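Local coordinates for protein 6-phosphogluconate dehydrogenase, NAD-binding (Mycolicibacterium smegmatis MC2 155, PDB 6SMT) that reduces imines to S-configured amines with NADPH as hydride donor, as an enantioselective imine reductase, at residues S240-I252 with G263-T275. Sequence-based numbering, arbitrary orientation. Where two conformers were deposited one is given.
Sequences SVSSVASSVRHLI and GLLEAFRGYVDAT. With NDP (NADPH dihydro-nicotinamide-adenine-dinucleotide phosphate), chain F.
Arg249 grips Asp273 end-on across the helix pair, giving each carboxylate oxygen its own nitrogen: NH1 meets the syn lone pair of OD1 at 2.8 Å, whereas NH2 reaches OD2 from 28° out of the carboxylate plane. The guanidinium cannot rotate freely, because NH1 also donates to Ala245 O one turn back on its own helix. In the modelled conformer Arg269, one turn before Asp273, puts NH1 3.0 Å from Asp273 OD2, a salt bridge within that helix, so the one carboxylate probably offsets the charge of two arginines. A bend at chi3 (61°) turns the Arg269 guanidinium back toward Asp273, and Arg269 CD lies over one face of the Arg249 guanidinium, offset toward its margin.

Below the salt bridges the packing is apolar. Val272 CG1, anti to the backbone N (chi1 171°), presses against Ala245, 3.5 Å from CA, where the backbones come closest. Val244 CG2 and Val248 CG2 meet the edge of the Phe268 ring, and Ile252 and Leu265 run alongside each other in opposite senses.

On the far side of helix 241-257, Ser243 OG donates to NADPH O1A. The segments run roughly antiparallel (145°) in successive helices 241-257 and 263-280, a C-terminal-domain hairpin, with Leu265 packed on helix 171-199 and Val244 on Trp184 of the second subunit.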
loop_
_atom_site.group_PDB
_atom_site.type_symbol
_atom_site.label_atom_id
_atom_site.label_comp_id
_atom_site.label_asym_id
_atom_site.label_seq_id
_atom_site.Cartn_x
_atom_site.Cartn_y
_atom_site.Cartn_z
ATOM N N SER B 240 3.806 2.113 -18.260
ATOM C CA SER B 240 2.776 2.952 -18.907
ATOM C C SER B 240 1.375 2.643 -18.378
ATOM O O SER B 240 1.026 1.521 -17.895
ATOM C CB SER B 240 2.772 2.829 -20.350
ATOM O OG SER B 240 2.218 1.562 -20.770
ATOM N N VAL B 241 0.497 3.645 -18.494
ATOM C CA VAL B 241 -0.924 3.475 -18.214
ATOM C C VAL B 241 -1.561 2.373 -19.051
ATOM O O VAL B 241 -2.381 1.588 -18.530
ATOM C CB VAL B 241 -1.635 4.822 -18.440
ATOM C CG1 VAL B 241 -3.113 4.721 -18.353
ATOM C CG2 VAL B 241 -1.045 5.853 -17.465
ATOM N N SER B 242 -1.219 2.291 -20.347
ATOM C CA SER B 242 -1.762 1.246 -21.241
ATOM C C SER B 242 -1.390 -0.145 -20.686
ATOM O O SER B 242 -2.203 -1.061 -20.687
ATOM C CB SER B 242 -1.311 1.430 -22.631
ATOM O OG SER B 242 0.113 1.371 -22.787
ATOM N N SER B 243 -0.190 -0.290 -20.142
ATOM C CA SER B 243 0.210 -1.586 -19.593
ATOM C C SER B 243 -0.645 -1.951 -18.393
ATOM O O SER B 243 -1.096 -3.106 -18.249
ATOM C CB SER B 243 1.734 -1.547 -19.285
ATOM O OG SER B 243 2.173 -2.863 -18.902
ATOM N N VAL B 244 -0.846 -1.010 -17.461
ATOM C CA VAL B 244 -1.679 -1.335 -16.283
ATOM C C VAL B 244 -3.121 -1.502 -16.677
ATOM O O VAL B 244 -3.824 -2.242 -16.012
ATOM C CB VAL B 244 -1.451 -0.413 -15.094
ATOM C CG1 VAL B 244 -1.912 0.891 -15.335
ATOM C CG2 VAL B 244 -2.074 -0.986 -13.829
ATOM N N ALA B 245 -3.551 -0.847 -17.759
ATOM C CA ALA B 245 -4.941 -1.103 -18.204
ATOM C C ALA B 245 -5.162 -2.566 -18.529
ATOM O O ALA B 245 -6.253 -3.143 -18.274
ATOM C CB ALA B 245 -5.263 -0.237 -19.406
ATOM N N SER B 246 -4.155 -3.227 -19.118
ATOM C CA SER B 246 -4.223 -4.645 -19.369
ATOM C C SER B 246 -4.105 -5.430 -18.074
ATOM O O SER B 246 -4.895 -6.316 -17.768
ATOM C CB SER B 246 -3.070 -5.016 -20.274
ATOM O OG SER B 246 -3.001 -6.406 -20.411
ATOM N N SER B 247 -3.131 -5.050 -17.234
ATOM C CA SER B 247 -2.880 -5.797 -16.006
ATOM C C SER B 247 -4.074 -5.835 -15.060
ATOM O O SER B 247 -4.459 -6.889 -14.528
ATOM C CB SER B 247 -1.635 -5.236 -15.321
ATOM O OG SER B 247 -1.337 -6.100 -14.202
ATOM N N VAL B 248 -4.686 -4.679 -14.846
ATOM C CA VAL B 248 -5.786 -4.602 -13.872
ATOM C C VAL B 248 -6.955 -5.498 -14.300
ATOM O O VAL B 248 -7.590 -6.083 -13.398
ATOM C CB VAL B 248 -6.220 -3.147 -13.623
ATOM C CG1 VAL B 248 -6.970 -2.559 -14.803
ATOM C CG2 VAL B 248 -6.993 -3.021 -12.311
ATOM N N ARG B 249 -7.172 -5.659 -15.601
ATOM C CA ARG B 249 -8.213 -6.623 -16.038
ATOM C C ARG B 249 -7.943 -8.041 -15.583
ATOM O O ARG B 249 -8.847 -8.779 -15.157
ATOM C CB ARG B 249 -8.380 -6.512 -17.549
ATOM C CG ARG B 249 -9.089 -5.244 -17.948
ATOM C CD ARG B 249 -9.087 -5.036 -19.429
ATOM N NE ARG B 249 -9.994 -3.947 -19.704
ATOM C CZ ARG B 249 -9.890 -2.638 -19.434
ATOM N NH1 ARG B 249 -8.890 -2.054 -18.732
ATOM N NH2 ARG B 249 -10.974 -1.937 -19.765
ATOM N N HIS B 250 -6.642 -8.445 -15.653
ATOM C CA HIS B 250 -6.230 -9.769 -15.167
ATOM C C HIS B 250 -6.517 -9.960 -13.700
ATOM O O HIS B 250 -7.016 -10.976 -13.259
ATOM C CB HIS B 250 -4.760 -9.988 -15.481
ATOM C CG HIS B 250 -4.344 -9.751 -16.842
ATOM N ND1 HIS B 250 -3.063 -9.337 -17.147
ATOM C CD2 HIS B 250 -5.016 -9.768 -18.026
ATOM C CE1 HIS B 250 -2.983 -9.109 -18.418
ATOM N NE2 HIS B 250 -4.196 -9.389 -19.016
ATOM N N LEU B 251 -6.154 -8.904 -12.901
ATOM C CA LEU B 251 -6.374 -8.916 -11.474
ATOM C C LEU B 251 -7.848 -9.088 -11.142
ATOM O O LEU B 251 -8.148 -9.847 -10.222
ATOM C CB LEU B 251 -5.738 -7.680 -10.837
ATOM C CG LEU B 251 -4.264 -7.392 -11.217
ATOM C CD1 LEU B 251 -3.804 -6.137 -10.480
ATOM C CD2 LEU B 251 -3.365 -8.550 -10.807
ATOM N N ILE B 252 -8.701 -8.301 -11.825
ATOM C CA ILE B 252 -10.161 -8.425 -11.597
ATOM C C ILE B 252 -10.721 -9.819 -12.007
ATOM O O ILE B 252 -11.460 -10.377 -11.176
ATOM C CB ILE B 252 -10.810 -7.295 -12.355
ATOM C CG1 ILE B 252 -10.498 -5.953 -11.701
ATOM C CG2 ILE B 252 -12.327 -7.542 -12.415
ATOM C CD1 ILE B 252 -10.751 -4.740 -12.576
ATOM N N GLY B 263 -14.067 -4.832 -5.800
ATOM C CA GLY B 263 -14.440 -3.434 -5.751
ATOM C C GLY B 263 -13.283 -2.432 -5.808
ATOM O O GLY B 263 -13.412 -1.418 -6.474
ATOM N N LEU B 264 -12.178 -2.690 -5.075
ATOM C CA LEU B 264 -11.117 -1.691 -5.088
ATOM C C LEU B 264 -10.461 -1.659 -6.464
ATOM O O LEU B 264 -10.255 -0.585 -7.050
ATOM C CB LEU B 264 -10.087 -1.882 -3.971
ATOM C CG LEU B 264 -10.466 -1.194 -2.628
ATOM C CD1 LEU B 264 -11.439 -2.060 -1.960
ATOM C CD2 LEU B 264 -9.277 -0.869 -1.790
ATOM N N LEU B 265 -10.138 -2.817 -7.034
ATOM C CA LEU B 265 -9.508 -2.839 -8.358
ATOM C C LEU B 265 -10.456 -2.336 -9.446
ATOM O O LEU B 265 -9.988 -1.731 -10.416
ATOM C CB LEU B 265 -9.044 -4.256 -8.730
ATOM C CG LEU B 265 -7.887 -4.798 -7.897
ATOM C CD1 LEU B 265 -7.898 -6.319 -7.952
ATOM C CD2 LEU B 265 -6.610 -4.203 -8.371
ATOM N N GLU B 266 -11.771 -2.586 -9.295
ATOM C CA GLU B 266 -12.759 -2.077 -10.278
ATOM C C GLU B 266 -12.730 -0.567 -10.294
ATOM O O GLU B 266 -12.897 0.014 -11.353
ATOM C CB GLU B 266 -14.134 -2.684 -9.984
ATOM C CG GLU B 266 -14.216 -4.146 -10.309
ATOM C CD GLU B 266 -15.434 -4.876 -9.770
ATOM O OE1 GLU B 266 -16.055 -4.399 -8.794
ATOM O OE2 GLU B 266 -15.733 -5.965 -10.326
ATOM N N ALA B 267 -12.668 0.074 -9.120
ATOM C CA ALA B 267 -12.606 1.524 -9.008
ATOM C C ALA B 267 -11.322 2.047 -9.645
ATOM O O ALA B 267 -11.330 2.987 -10.446
ATOM C CB ALA B 267 -12.746 1.999 -7.578
ATOM N N PHE B 268 -10.202 1.345 -9.393
ATOM C CA PHE B 268 -8.938 1.755 -10.014
ATOM C C PHE B 268 -8.985 1.638 -11.537
ATOM O O PHE B 268 -8.502 2.515 -12.240
ATOM C CB PHE B 268 -7.796 0.916 -9.401
ATOM C CG PHE B 268 -6.420 1.375 -9.812
ATOM C CD1 PHE B 268 -5.916 2.620 -9.460
ATOM C CD2 PHE B 268 -5.621 0.508 -10.543
ATOM C CE1 PHE B 268 -4.650 3.013 -9.857
ATOM C CE2 PHE B 268 -4.347 0.904 -10.895
ATOM C CZ PHE B 268 -3.870 2.120 -10.561
ATOM N N ARG B 269 -9.526 0.559 -12.024
ATOM C CA ARG B 269 -9.680 0.380 -13.478
ATOM C C ARG B 269 -10.413 1.563 -14.087
ATOM O O ARG B 269 -10.022 2.060 -15.151
ATOM C CB ARG B 269 -10.371 -0.929 -13.788
ATOM C CG ARG B 269 -10.507 -1.133 -15.287
ATOM C CD ARG B 269 -11.316 -2.368 -15.651
ATOM N NE ARG B 269 -12.650 -2.193 -15.107
ATOM C CZ ARG B 269 -13.670 -1.839 -15.917
ATOM N NH1 ARG B 269 -13.419 -1.622 -17.205
ATOM N NH2 ARG B 269 -14.891 -1.675 -15.430
ATOM N N GLY B 270 -11.493 1.986 -13.431
ATOM C CA GLY B 270 -12.188 3.133 -14.042
ATOM C C GLY B 270 -11.330 4.327 -14.248
ATOM O O GLY B 270 -11.363 4.966 -15.325
ATOM N N TYR B 271 -10.392 4.634 -13.334
ATOM C CA TYR B 271 -9.478 5.740 -13.487
ATOM C C TYR B 271 -8.481 5.453 -14.619
ATOM O O TYR B 271 -8.114 6.335 -15.367
ATOM C CB TYR B 271 -8.716 6.044 -12.203
ATOM C CG TYR B 271 -9.568 6.175 -10.968
ATOM C CD1 TYR B 271 -10.756 6.891 -10.915
ATOM C CD2 TYR B 271 -9.189 5.564 -9.800
ATOM C CE1 TYR B 271 -11.521 6.950 -9.749
ATOM C CE2 TYR B 271 -9.904 5.650 -8.621
ATOM C CZ TYR B 271 -11.104 6.342 -8.606
ATOM O OH TYR B 271 -11.839 6.400 -7.444
ATOM N N VAL B 272 -7.919 4.247 -14.609
ATOM C CA VAL B 272 -6.966 3.834 -15.663
ATOM C C VAL B 272 -7.597 3.945 -17.054
ATOM O O VAL B 272 -7.001 4.559 -17.927
ATOM C CB VAL B 272 -6.470 2.414 -15.349
ATOM C CG1 VAL B 272 -5.663 1.901 -16.526
ATOM C CG2 VAL B 272 -5.656 2.385 -14.087
ATOM N N ASP B 273 -8.793 3.430 -17.191
ATOM C CA ASP B 273 -9.459 3.461 -18.491
ATOM C C ASP B 273 -9.752 4.925 -18.882
ATOM O O ASP B 273 -9.684 5.216 -20.098
ATOM C CB ASP B 273 -10.706 2.619 -18.464
ATOM C CG ASP B 273 -10.484 1.128 -18.466
ATOM O OD1 ASP B 273 -9.302 0.721 -18.728
ATOM O OD2 ASP B 273 -11.503 0.393 -18.254
ATOM N N ALA B 274 -10.189 5.750 -17.960
ATOM C CA ALA B 274 -10.414 7.151 -18.302
ATOM C C ALA B 274 -9.137 7.831 -18.744
ATOM O O ALA B 274 -9.145 8.665 -19.629
ATOM C CB ALA B 274 -11.023 7.809 -17.136
ATOM N N THR B 275 -7.966 7.448 -18.164
ATOM C CA THR B 275 -6.714 8.041 -18.549
ATOM C C THR B 275 -6.337 7.621 -19.989
ATOM O O THR B 275 -5.819 8.436 -20.749
ATOM C CB THR B 275 -5.637 7.583 -17.551
ATOM O OG1 THR B 275 -6.001 7.996 -16.226
ATOM C CG2 THR B 275 -4.287 8.197 -17.823
HETATM P PA NDP F . 4.213 -3.080 -21.856
HETATM O O1A NDP F . 3.531 -3.916 -20.865
HETATM O O2A NDP F . 3.725 -1.701 -22.135
HETATM O O5B NDP F . 4.247 -3.870 -23.205
HETATM C C5B NDP F . 4.824 -3.236 -24.399
HETATM C C4B NDP F . 5.485 -4.275 -25.250
HETATM O O4B NDP F . 4.507 -5.259 -25.706
HETATM C C3B NDP F . 6.108 -3.669 -26.530
HETATM O O3B NDP F . 7.248 -4.437 -26.881
HETATM C C2B NDP F . 4.974 -3.858 -27.524
HETATM O O2B NDP F . 5.335 -3.824 -28.877
HETATM C C1B NDP F . 4.556 -5.263 -27.115
HETATM N N9A NDP F . 3.271 -5.691 -27.632
HETATM C C8A NDP F . 2.021 -5.200 -27.300
HETATM N N7A NDP F . 1.050 -5.788 -27.988
HETATM C C5A NDP F . 1.692 -6.618 -28.868
HETATM C C6A NDP F . 1.270 -7.507 -29.892
HETATM N N6A NDP F . -0.022 -7.725 -30.169
HETATM N N1A NDP F . 2.206 -8.157 -30.594
HETATM C C2A NDP F . 3.501 -7.960 -30.312
HETATM N N3A NDP F . 4.017 -7.212 -29.340
HETATM C C4A NDP F . 3.079 -6.560 -28.669
HETATM O O3 NDP F . 5.806 -2.956 -21.596
HETATM P PN NDP F . 6.806 -3.148 -20.393
HETATM O O1N NDP F . 8.143 -3.283 -20.999
HETATM O O2N NDP F . 6.546 -2.056 -19.435
HETATM O O5D NDP F . 6.338 -4.454 -19.672
HETATM C C5D NDP F . 6.432 -5.751 -20.331
HETATM C C4D NDP F . 5.903 -6.786 -19.375
HETATM O O4D NDP F . 6.748 -6.781 -18.185
HETATM C C3D NDP F . 4.480 -6.556 -18.889
HETATM O O3D NDP F . 3.731 -7.773 -18.903
HETATM C C2D NDP F . 4.656 -5.953 -17.515
HETATM O O2D NDP F . 3.587 -6.209 -16.609
HETATM C C1D NDP F . 5.943 -6.654 -17.052
HETATM N N1N NDP F . 6.658 -5.865 -16.027
HETATM C C2N NDP F . 7.025 -4.569 -16.275
HETATM C C3N NDP F . 7.650 -3.812 -15.320
HETATM C C7N NDP F . 7.997 -2.417 -15.580
HETATM O O7N NDP F . 8.515 -1.798 -14.611
HETATM N N7N NDP F . 7.860 -1.801 -16.740
HETATM C C4N NDP F . 7.879 -4.388 -13.988
HETATM C C5N NDP F . 7.533 -5.751 -13.846
HETATM C C6N NDP F . 6.963 -6.439 -14.820
HETATM P P2B NDP F . 5.467 -2.342 -29.575
HETATM O O1X NDP F . 6.774 -1.732 -29.087
HETATM O O2X NDP F . 5.470 -2.662 -31.018
HETATM O O3X NDP F . 4.256 -1.517 -29.148
#